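Local atomic coordinates of sensory box/GGDEF family protein (Caulobacter crescentus, PDB entry 4YME), a protein that probably takes part in cyclic di-GMP signalling at the cell membrane through its GGDEF (diguanylate cyclase-type) domain, one part of a longer multidomain protein. Residues D40-K45 against G124-V129; L34-I39 against I86-A91; N14-R19 against P74-R79. One frame throughout, in Å; residues are numbered along the deposited sequence. Where two conformers were deposited one is given.

Contact 1 of 3, residues D40-K45 against G124-V129; sequences DLDHFK and GSSLGV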
loop_
_atom_site.group_PDB
_atom_site.type_symbol
_atom_site.label_atom_id
_atom_site.label_comp_id
_atom_site.label_asym_id
_atom_site.label_seq_id
_atom_site.Cartn_x
_atom_site.Cartn_y
_atom_site.Cartn_z
ATOM N N ASP A 40 1.871 2.565 5.622
ATOM C CA ASP A 40 1.982 3.979 5.932
ATOM C C ASP A 40 3.412 4.342 6.188
ATOM O O ASP A 40 4.244 3.465 6.262
ATOM C CB ASP A 40 1.001 4.460 6.947
ATOM C CG ASP A 40 1.346 4.148 8.335
ATOM O OD1 ASP A 40 2.345 3.466 8.593
ATOM O OD2 ASP A 40 0.646 4.777 9.166
ATOM N N LEU A 41 3.709 5.628 6.179
ATOM C CA LEU A 41 5.084 6.096 6.257
ATOM C C LEU A 41 5.422 6.493 7.700
ATOM O O LEU A 41 4.678 7.212 8.361
ATOM C CB LEU A 41 5.318 7.280 5.291
ATOM C CG LEU A 41 5.089 6.925 3.821
ATOM C CD1 LEU A 41 5.367 8.158 2.967
ATOM C CD2 LEU A 41 5.972 5.707 3.348
ATOM N N ASP A 42 6.606 6.089 8.127
ATOM C CA ASP A 42 7.017 6.274 9.535
ATOM C C ASP A 42 7.266 7.725 9.882
ATOM O O ASP A 42 7.059 8.135 11.048
ATOM C CB ASP A 42 8.242 5.428 9.828
ATOM C CG ASP A 42 7.926 3.922 9.907
ATOM O OD1 ASP A 42 6.767 3.492 9.818
ATOM O OD2 ASP A 42 8.907 3.198 10.015
ATOM N N HIS A 43 7.710 8.526 8.919
ATOM C CA HIS A 43 8.181 9.896 9.231
ATOM C C HIS A 43 7.584 10.975 8.347
ATOM O O HIS A 43 8.170 12.040 8.122
ATOM C CB HIS A 43 9.696 9.964 9.214
ATOM C CG HIS A 43 10.357 8.885 10.000
ATOM N ND1 HIS A 43 10.384 8.873 11.374
ATOM C CD2 HIS A 43 11.043 7.803 9.591
ATOM C CE1 HIS A 43 11.037 7.798 11.776
ATOM N NE2 HIS A 43 11.459 7.136 10.717
ATOM N N PHE A 44 6.362 10.758 7.910
ATOM C CA PHE A 44 5.606 11.748 7.154
ATOM C C PHE A 44 5.274 12.996 7.951
ATOM O O PHE A 44 5.532 14.097 7.503
ATOM C CB PHE A 44 4.322 11.063 6.654
ATOM C CG PHE A 44 3.412 11.926 5.902
ATOM C CD1 PHE A 44 3.705 12.358 4.605
ATOM C CD2 PHE A 44 2.212 12.281 6.444
ATOM C CE1 PHE A 44 2.816 13.128 3.876
ATOM C CE2 PHE A 44 1.326 13.048 5.738
ATOM C CZ PHE A 44 1.638 13.490 4.440
ATOM N N LYS A 45 4.820 12.794 9.190
ATOM C CA LYS A 45 4.474 13.951 10.049
ATOM C C LYS A 45 5.706 14.801 10.318
ATOM O O LYS A 45 5.660 16.003 10.182
ATOM C CB LYS A 45 3.840 13.544 11.360
ATOM C CG LYS A 45 3.498 14.746 12.257
ATOM C CD LYS A 45 2.721 14.338 13.531
ATOM C CE LYS A 45 3.168 15.231 14.737
ATOM N NZ LYS A 45 2.938 16.681 14.529
ATOM N N GLY A 124 10.939 4.949 5.337
ATOM C CA GLY A 124 10.612 3.907 6.284
ATOM C C GLY A 124 9.104 3.769 6.312
ATOM O O GLY A 124 8.402 4.745 6.333
ATOM N N SER A 125 8.631 2.542 6.344
ATOM C CA SER A 125 7.198 2.273 6.327
ATOM C C SER A 125 6.825 1.154 7.288
ATOM O O SER A 125 7.698 0.360 7.719
ATOM C CB SER A 125 6.834 1.829 4.930
ATOM O OG SER A 125 7.475 0.605 4.566
ATOM N N SER A 126 5.538 1.078 7.577
ATOM C CA SER A 126 4.929 -0.013 8.304
ATOM C C SER A 126 3.812 -0.567 7.479
ATOM O O SER A 126 3.250 0.179 6.663
ATOM C CB SER A 126 4.381 0.491 9.614
ATOM O OG SER A 126 5.416 0.960 10.463
ATOM N N LEU A 127 3.502 -1.831 7.612
ATOM C CA LEU A 127 2.468 -2.435 6.813
ATOM C C LEU A 127 1.697 -3.505 7.535
ATOM O O LEU A 127 2.207 -4.112 8.520
ATOM C CB LEU A 127 2.941 -2.872 5.457
ATOM C CG LEU A 127 3.958 -3.904 5.269
ATOM C CD1 LEU A 127 3.389 -5.273 5.513
ATOM C CD2 LEU A 127 4.401 -3.817 3.798
ATOM N N GLY A 128 0.472 -3.705 7.090
ATOM C CA GLY A 128 -0.405 -4.774 7.559
ATOM C C GLY A 128 -0.976 -5.511 6.394
ATOM O O GLY A 128 -1.280 -4.876 5.355
ATOM N N VAL A 129 -1.219 -6.786 6.550
ATOM C CA VAL A 129 -1.642 -7.664 5.479
ATOM C C VAL A 129 -2.938 -8.360 5.855
ATOM O O VAL A 129 -3.035 -8.975 6.938
ATOM C CB VAL A 129 -0.582 -8.737 5.172
ATOM C CG1 VAL A 129 -1.056 -9.669 4.012
ATOM C CG2 VAL A 129 0.731 -8.095 4.804
HETATM O O HOH W 1 10.142 0.686 8.641
HETATM O O HOH W 2 8.672 7.822 6.376
#
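D40 and S126 form an antiparallel hydrogen-bonded pair, with D40 N bound to S126 O at 2.9 Å and S126 N to D40 O at 3.0 Å. A third backbone bond follows where strand 33-41 gives way to the turn: D42 N reaches G124 O at 2.9 Å, almost straight (177° at the hydrogen) but from above the carbonyl plane. Between these bonds L41 faces S125 as a non-hydrogen-bonded pair, and S125 CA makes a CA-H...O contact of 3.2 Å with D40 O.

Among side chains, D42 reaches across to the strand. Its CG lies anti to its own carbonyl carbon (chi1 -72°), which brings the carboxylate over the G124-S125 backbone and sets D42 OD1 2.9 Å from S126 OG, probably a hydrogen bond, though the hydroxyl proton could also turn to a different acceptor. D40 OD1 lies 3.7 Å from S126 CB, while D40 OD2 forms a salt bridge with K154 of helix 139-156.

Two waters complete the polar net. Water 1 gives one proton to D42 OD2 and one to S125 O (2.6 Å), while water 2 accepts from H43 N and donates to G124 O.

L41 N also binds D83 of the signature turn, so the contact places the D-x-D-x-F-K segment, strand end through helix start, beside the GGDEF hairpin, consistent with the nucleotide site of active diguanylate cyclases.

Contact 2 of 3, residues L34-I39 against I86-A91; sequences LAVICI and IVVQIA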
loop_
_atom_site.group_PDB
_atom_site.type_symbol
_atom_site.label_atom_id
_atom_site.label_comp_id
_atom_site.label_asym_id
_atom_site.label_seq_id
_atom_site.Cartn_x
_atom_site.Cartn_y
_atom_site.Cartn_z
ATOM N N LEU A 34 -5.254 -13.688 -3.323
ATOM C CA LEU A 34 -5.531 -12.268 -3.243
ATOM C C LEU A 34 -5.208 -11.777 -1.832
ATOM O O LEU A 34 -5.704 -12.340 -0.854
ATOM C CB LEU A 34 -7.003 -12.022 -3.546
ATOM C CG LEU A 34 -7.566 -10.628 -3.344
ATOM C CD1 LEU A 34 -6.901 -9.707 -4.221
ATOM C CD2 LEU A 34 -9.142 -10.689 -3.527
ATOM N N ALA A 35 -4.399 -10.737 -1.758
ATOM C CA ALA A 35 -3.974 -10.105 -0.483
ATOM C C ALA A 35 -4.097 -8.607 -0.577
ATOM O O ALA A 35 -3.915 -8.024 -1.686
ATOM C CB ALA A 35 -2.547 -10.438 -0.152
ATOM N N VAL A 36 -4.420 -7.981 0.541
ATOM C CA VAL A 36 -4.505 -6.518 0.639
ATOM C C VAL A 36 -3.487 -6.084 1.657
ATOM O O VAL A 36 -3.521 -6.534 2.804
ATOM C CB VAL A 36 -5.906 -6.062 1.002
ATOM C CG1 VAL A 36 -5.999 -4.580 1.223
ATOM C CG2 VAL A 36 -6.913 -6.612 -0.098
ATOM N N ILE A 37 -2.654 -5.135 1.266
ATOM C CA ILE A 37 -1.559 -4.637 2.052
ATOM C C ILE A 37 -1.762 -3.174 2.294
ATOM O O ILE A 37 -1.779 -2.398 1.335
ATOM C CB ILE A 37 -0.226 -4.889 1.381
ATOM C CG1 ILE A 37 -0.028 -6.372 1.101
ATOM C CG2 ILE A 37 0.901 -4.350 2.229
ATOM C CD1 ILE A 37 1.099 -6.749 0.204
ATOM N N CYS A 38 -1.907 -2.786 3.548
ATOM C CA CYS A 38 -2.020 -1.389 3.932
ATOM C C CYS A 38 -0.669 -0.875 4.436
ATOM O O CYS A 38 -0.029 -1.524 5.254
ATOM C CB CYS A 38 -3.109 -1.293 5.006
ATOM S SG CYS A 38 -3.572 0.356 5.560
ATOM N N ILE A 39 -0.244 0.285 3.941
ATOM C CA ILE A 39 1.102 0.786 4.170
ATOM C C ILE A 39 1.042 2.207 4.647
ATOM O O ILE A 39 0.225 2.986 4.151
ATOM C CB ILE A 39 1.883 0.835 2.844
ATOM C CG1 ILE A 39 1.977 -0.545 2.209
ATOM C CG2 ILE A 39 3.256 1.506 3.007
ATOM C CD1 ILE A 39 2.353 -0.557 0.730
ATOM N N ILE A 86 -2.318 1.493 -0.339
ATOM C CA ILE A 86 -2.788 0.128 -0.378
ATOM C C ILE A 86 -2.218 -0.534 -1.606
ATOM O O ILE A 86 -2.228 0.049 -2.718
ATOM C CB ILE A 86 -4.316 0.048 -0.459
ATOM C CG1 ILE A 86 -4.967 0.675 0.739
ATOM C CG2 ILE A 86 -4.792 -1.390 -0.725
ATOM C CD1 ILE A 86 -5.055 -0.183 1.855
ATOM N N VAL A 87 -1.750 -1.766 -1.447
ATOM C CA VAL A 87 -1.381 -2.606 -2.579
ATOM C C VAL A 87 -2.244 -3.832 -2.547
ATOM O O VAL A 87 -2.421 -4.475 -1.502
ATOM C CB VAL A 87 0.109 -3.012 -2.535
ATOM C CG1 VAL A 87 0.390 -4.070 -3.559
ATOM C CG2 VAL A 87 1.006 -1.778 -2.689
ATOM N N VAL A 88 -2.848 -4.145 -3.687
ATOM C CA VAL A 88 -3.587 -5.380 -3.868
ATOM C C VAL A 88 -2.789 -6.318 -4.729
ATOM O O VAL A 88 -2.446 -5.991 -5.859
ATOM C CB VAL A 88 -4.997 -5.120 -4.452
ATOM C CG1 VAL A 88 -5.709 -6.443 -4.706
ATOM C CG2 VAL A 88 -5.808 -4.183 -3.592
ATOM N N GLN A 89 -2.480 -7.491 -4.160
ATOM C CA GLN A 89 -1.670 -8.502 -4.834
ATOM C C GLN A 89 -2.571 -9.640 -5.302
ATOM O O GLN A 89 -3.274 -10.247 -4.520
ATOM C CB GLN A 89 -0.667 -9.082 -3.839
ATOM C CG GLN A 89 0.211 -10.112 -4.510
ATOM C CD GLN A 89 0.979 -10.947 -3.475
ATOM O OE1 GLN A 89 0.406 -11.415 -2.464
ATOM N NE2 GLN A 89 2.232 -11.131 -3.731
ATOM N N ILE A 90 -2.518 -9.905 -6.612
ATOM C CA ILE A 90 -3.084 -11.114 -7.196
ATOM C C ILE A 90 -1.921 -11.972 -7.666
ATOM O O ILE A 90 -1.101 -11.543 -8.461
ATOM C CB ILE A 90 -4.001 -10.800 -8.373
ATOM C CG1 ILE A 90 -5.237 -10.033 -7.940
ATOM C CG2 ILE A 90 -4.465 -12.103 -9.030
ATOM C CD1 ILE A 90 -6.113 -9.443 -9.056
ATOM N N ALA A 91 -1.891 -13.208 -7.189
ATOM C CA ALA A 91 -0.721 -14.067 -7.435
ATOM C C ALA A 91 -1.113 -15.530 -7.349
ATOM O O ALA A 91 -2.276 -15.844 -7.326
ATOM C CB ALA A 91 0.366 -13.746 -6.436
#
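L34 and V88 meet closely, with L34 CD1 3.5 Å from V88 CG1, in the central antiparallel strand pair of the ferredoxin-like GGDEF fold. The same L34 methyl also approaches CG1 of I90. Further along this face V36 CG1 packs on I86 CG2 at 3.9 Å, the two side chains crossing obliquely. I86 then reaches on to C38: its CG1 stands beside the backbone N, and a chi2 of -83° turns I86 CD1 to within 3.9 Å of C38 CB. Replacing I86 by an alanine would probably cost V36 CG1 and C38 CB their contacts with its CG2 and CD1 and open a gap toward M143 of helix 139-156, which also touches this isoleucine.

On the reverse face I37 lies beside V87, and CD1 of I39 rests 3.9 Å from V87 CG2.

These layers are held in step by two hydrogen-bonded pairs. A35 N binds Q89 O at 3.0 Å. In return, Q89 N binds A35 O at 2.9 Å. I37 and V87 are joined in the same manner through both backbone groups; I37 N approaches V87 O nearly along the C=O axis.

Farther out, helix 13-30 covers L34, V88 and I90, and helix 139-156 covers V36, C38 and I86. Helix 95-109 lies on the other face, over I37 and Q89. There the extended Q89 side chain donates NE2 to the carbonyl O of V98, while Q89 OE1 rests 3.9 Å from A35 CB.

Contact 3 of 3, residues N14-R19 against P74-R79; sequences NSLQMR and PSFAAR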
loop_
_atom_site.group_PDB
_atom_site.type_symbol
_atom_site.label_atom_id
_atom_site.label_comp_id
_atom_site.label_asym_id
_atom_site.label_seq_id
_atom_site.Cartn_x
_atom_site.Cartn_y
_atom_site.Cartn_z
ATOM N N ASN A 14 -11.918 5.256 -4.527
ATOM C CA ASN A 14 -13.043 4.808 -5.413
ATOM C C ASN A 14 -12.599 3.662 -6.297
ATOM O O ASN A 14 -13.232 2.587 -6.363
ATOM C CB ASN A 14 -13.543 5.968 -6.334
ATOM C CG ASN A 14 -14.307 5.468 -7.610
ATOM O OD1 ASN A 14 -15.200 4.612 -7.526
ATOM N ND2 ASN A 14 -13.941 6.017 -8.790
ATOM N N SER A 15 -11.516 3.898 -7.048
ATOM C CA SER A 15 -11.086 2.895 -8.038
ATOM C C SER A 15 -10.464 1.699 -7.360
ATOM O O SER A 15 -10.657 0.598 -7.809
ATOM C CB SER A 15 -10.171 3.434 -9.125
ATOM O OG SER A 15 -9.064 4.128 -8.601
ATOM N N LEU A 16 -9.797 1.892 -6.227
ATOM C CA LEU A 16 -9.351 0.764 -5.435
ATOM C C LEU A 16 -10.482 -0.180 -5.053
ATOM O O LEU A 16 -10.416 -1.401 -5.244
ATOM C CB LEU A 16 -8.628 1.269 -4.155
ATOM C CG LEU A 16 -8.396 0.211 -3.079
ATOM C CD1 LEU A 16 -7.373 -0.759 -3.643
ATOM C CD2 LEU A 16 -7.976 0.869 -1.744
ATOM N N GLN A 17 -11.537 0.393 -4.495
ATOM C CA GLN A 17 -12.654 -0.441 -4.025
ATOM C C GLN A 17 -13.269 -1.193 -5.211
ATOM O O GLN A 17 -13.560 -2.398 -5.105
ATOM C CB GLN A 17 -13.700 0.459 -3.355
ATOM C CG GLN A 17 -14.857 -0.328 -2.719
ATOM C CD GLN A 17 -15.933 -0.773 -3.739
ATOM O OE1 GLN A 17 -16.123 -0.147 -4.818
ATOM N NE2 GLN A 17 -16.636 -1.882 -3.403
HETATM N N MSE A 18 -13.413 -0.523 -6.363
HETATM C CA MSE A 18 -14.036 -1.176 -7.546
HETATM C C MSE A 18 -13.165 -2.333 -8.058
HETATM O O MSE A 18 -13.641 -3.410 -8.382
HETATM C CB MSE A 18 -14.224 -0.212 -8.698
HETATM C CG MSE A 18 -15.186 0.847 -8.392
HETATM SE SE MSE A 18 -15.416 2.119 -9.857
HETATM C CE MSE A 18 -13.677 2.435 -10.627
ATOM N N ARG A 19 -11.881 -2.073 -8.151
ATOM C CA ARG A 19 -10.960 -3.074 -8.687
ATOM C C ARG A 19 -10.755 -4.241 -7.713
ATOM O O ARG A 19 -10.619 -5.374 -8.141
ATOM C CB ARG A 19 -9.649 -2.429 -9.112
ATOM C CG ARG A 19 -9.782 -1.624 -10.438
ATOM C CD ARG A 19 -8.435 -1.164 -10.933
ATOM N NE ARG A 19 -7.617 -2.325 -11.325
ATOM C CZ ARG A 19 -6.379 -2.255 -11.818
ATOM N NH1 ARG A 19 -5.799 -1.076 -11.963
ATOM N NH2 ARG A 19 -5.714 -3.348 -12.125
ATOM N N PRO A 74 -1.486 -8.059 -12.754
ATOM C CA PRO A 74 -2.831 -7.722 -12.289
ATOM C C PRO A 74 -2.928 -7.095 -10.882
ATOM O O PRO A 74 -4.029 -6.776 -10.422
ATOM C CB PRO A 74 -3.519 -9.108 -12.259
ATOM C CG PRO A 74 -2.392 -10.055 -11.951
ATOM C CD PRO A 74 -1.228 -9.520 -12.688
ATOM N N SER A 75 -1.784 -6.934 -10.227
ATOM C CA SER A 75 -1.752 -6.266 -8.923
ATOM C C SER A 75 -1.879 -4.764 -9.174
ATOM O O SER A 75 -1.668 -4.264 -10.282
ATOM C CB SER A 75 -0.466 -6.648 -8.203
ATOM O OG SER A 75 -0.456 -8.038 -7.965
ATOM N N PHE A 76 -2.201 -4.018 -8.118
ATOM C CA PHE A 76 -2.408 -2.579 -8.269
ATOM C C PHE A 76 -2.217 -1.866 -6.941
ATOM O O PHE A 76 -2.272 -2.466 -5.868
ATOM C CB PHE A 76 -3.793 -2.273 -8.891
ATOM C CG PHE A 76 -4.955 -3.012 -8.270
ATOM C CD1 PHE A 76 -5.287 -4.282 -8.700
ATOM C CD2 PHE A 76 -5.776 -2.407 -7.313
ATOM C CE1 PHE A 76 -6.361 -4.979 -8.166
ATOM C CE2 PHE A 76 -6.862 -3.091 -6.835
ATOM C CZ PHE A 76 -7.151 -4.375 -7.268
ATOM N N ALA A 77 -2.014 -0.560 -7.032
ATOM C CA ALA A 77 -1.695 0.305 -5.887
ATOM C C ALA A 77 -2.542 1.543 -5.906
ATOM O O ALA A 77 -2.879 2.079 -6.968
ATOM C CB ALA A 77 -0.271 0.644 -5.865
ATOM N N ALA A 78 -2.840 2.035 -4.715
ATOM C CA ALA A 78 -3.687 3.194 -4.460
ATOM C C ALA A 78 -3.115 4.057 -3.343
ATOM O O ALA A 78 -2.382 3.519 -2.500
ATOM C CB ALA A 78 -5.067 2.790 -4.049
ATOM N N ARG A 79 -3.416 5.343 -3.336
ATOM C CA ARG A 79 -3.182 6.171 -2.152
ATOM C C ARG A 79 -4.568 6.567 -1.648
ATOM O O ARG A 79 -5.401 7.040 -2.421
ATOM C CB ARG A 79 -2.367 7.421 -2.479
ATOM C CG ARG A 79 -2.035 8.237 -1.214
ATOM C CD ARG A 79 -1.155 9.452 -1.459
ATOM N NE ARG A 79 -1.915 10.484 -2.076
ATOM C CZ ARG A 79 -2.478 11.526 -1.448
ATOM N NH1 ARG A 79 -2.389 11.740 -0.125
ATOM N NH2 ARG A 79 -3.158 12.386 -2.154
HETATM O O HOH W 3 -6.624 -6.172 -11.336
#
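R19 of helix 13-30 lies across the ring of F76, joining this helix to strand 76-81, an outermost strand of the ferredoxin-like sheet. Two conformers of R19 were deposited; the tip is described for one. Its CB begins over the ring face, 3.7 Å from F76 CE2 and equally near F76 CZ, a CH-pi contact. The chain bends at chi3 (66°), carrying NE over the same face toward the F76 CG and CD1 rim. R19 CZ then sits off-centre, 4.3 Å from the ring centroid, and the guanidinium stacks on F76 with the planes 25° apart, a cation-pi arrangement. NH1 turns toward F76 CB, whereas R19 NH2 stands 3.6 Å from F76 CD1.

One helical turn earlier, L16 CD1 lies 4.0 Å from F76 CE2, and L16 CB is 3.9 Å from A78 CB. L16 continues inward onto I86 and V88 of the adjoining strand, and V88 also touches F76. R19 thus covers one face of the ring and L16 borders its edge. At the far end of R19, water 3 lies in the guanidinium plane, accepting from R19 NH2 at 3.1 Å and donating to P74 O at 2.8 Å.

How the contacts relate
From the N terminus, helix 13-30 is the first element to be tied back, when contact 3 brings 74-79 against it and closes a loop of 54 residues. Strand 33-41 then serves both other contacts: 34-39 waits for 86-91 in contact 2, across 46 residues, and 40-45 for 124-129 in contact 1, across 78. In every pair the segments alternate along the chain, so all three loops cross. Contact 1 adds strand 125-131 at one side of the sheet, contact 2 forms its middle, and contact 3 lays the helix on strand 76-81 at the far side. Backbone bonds such as G128 with C38 and F76 with V88 link neighbouring contacts.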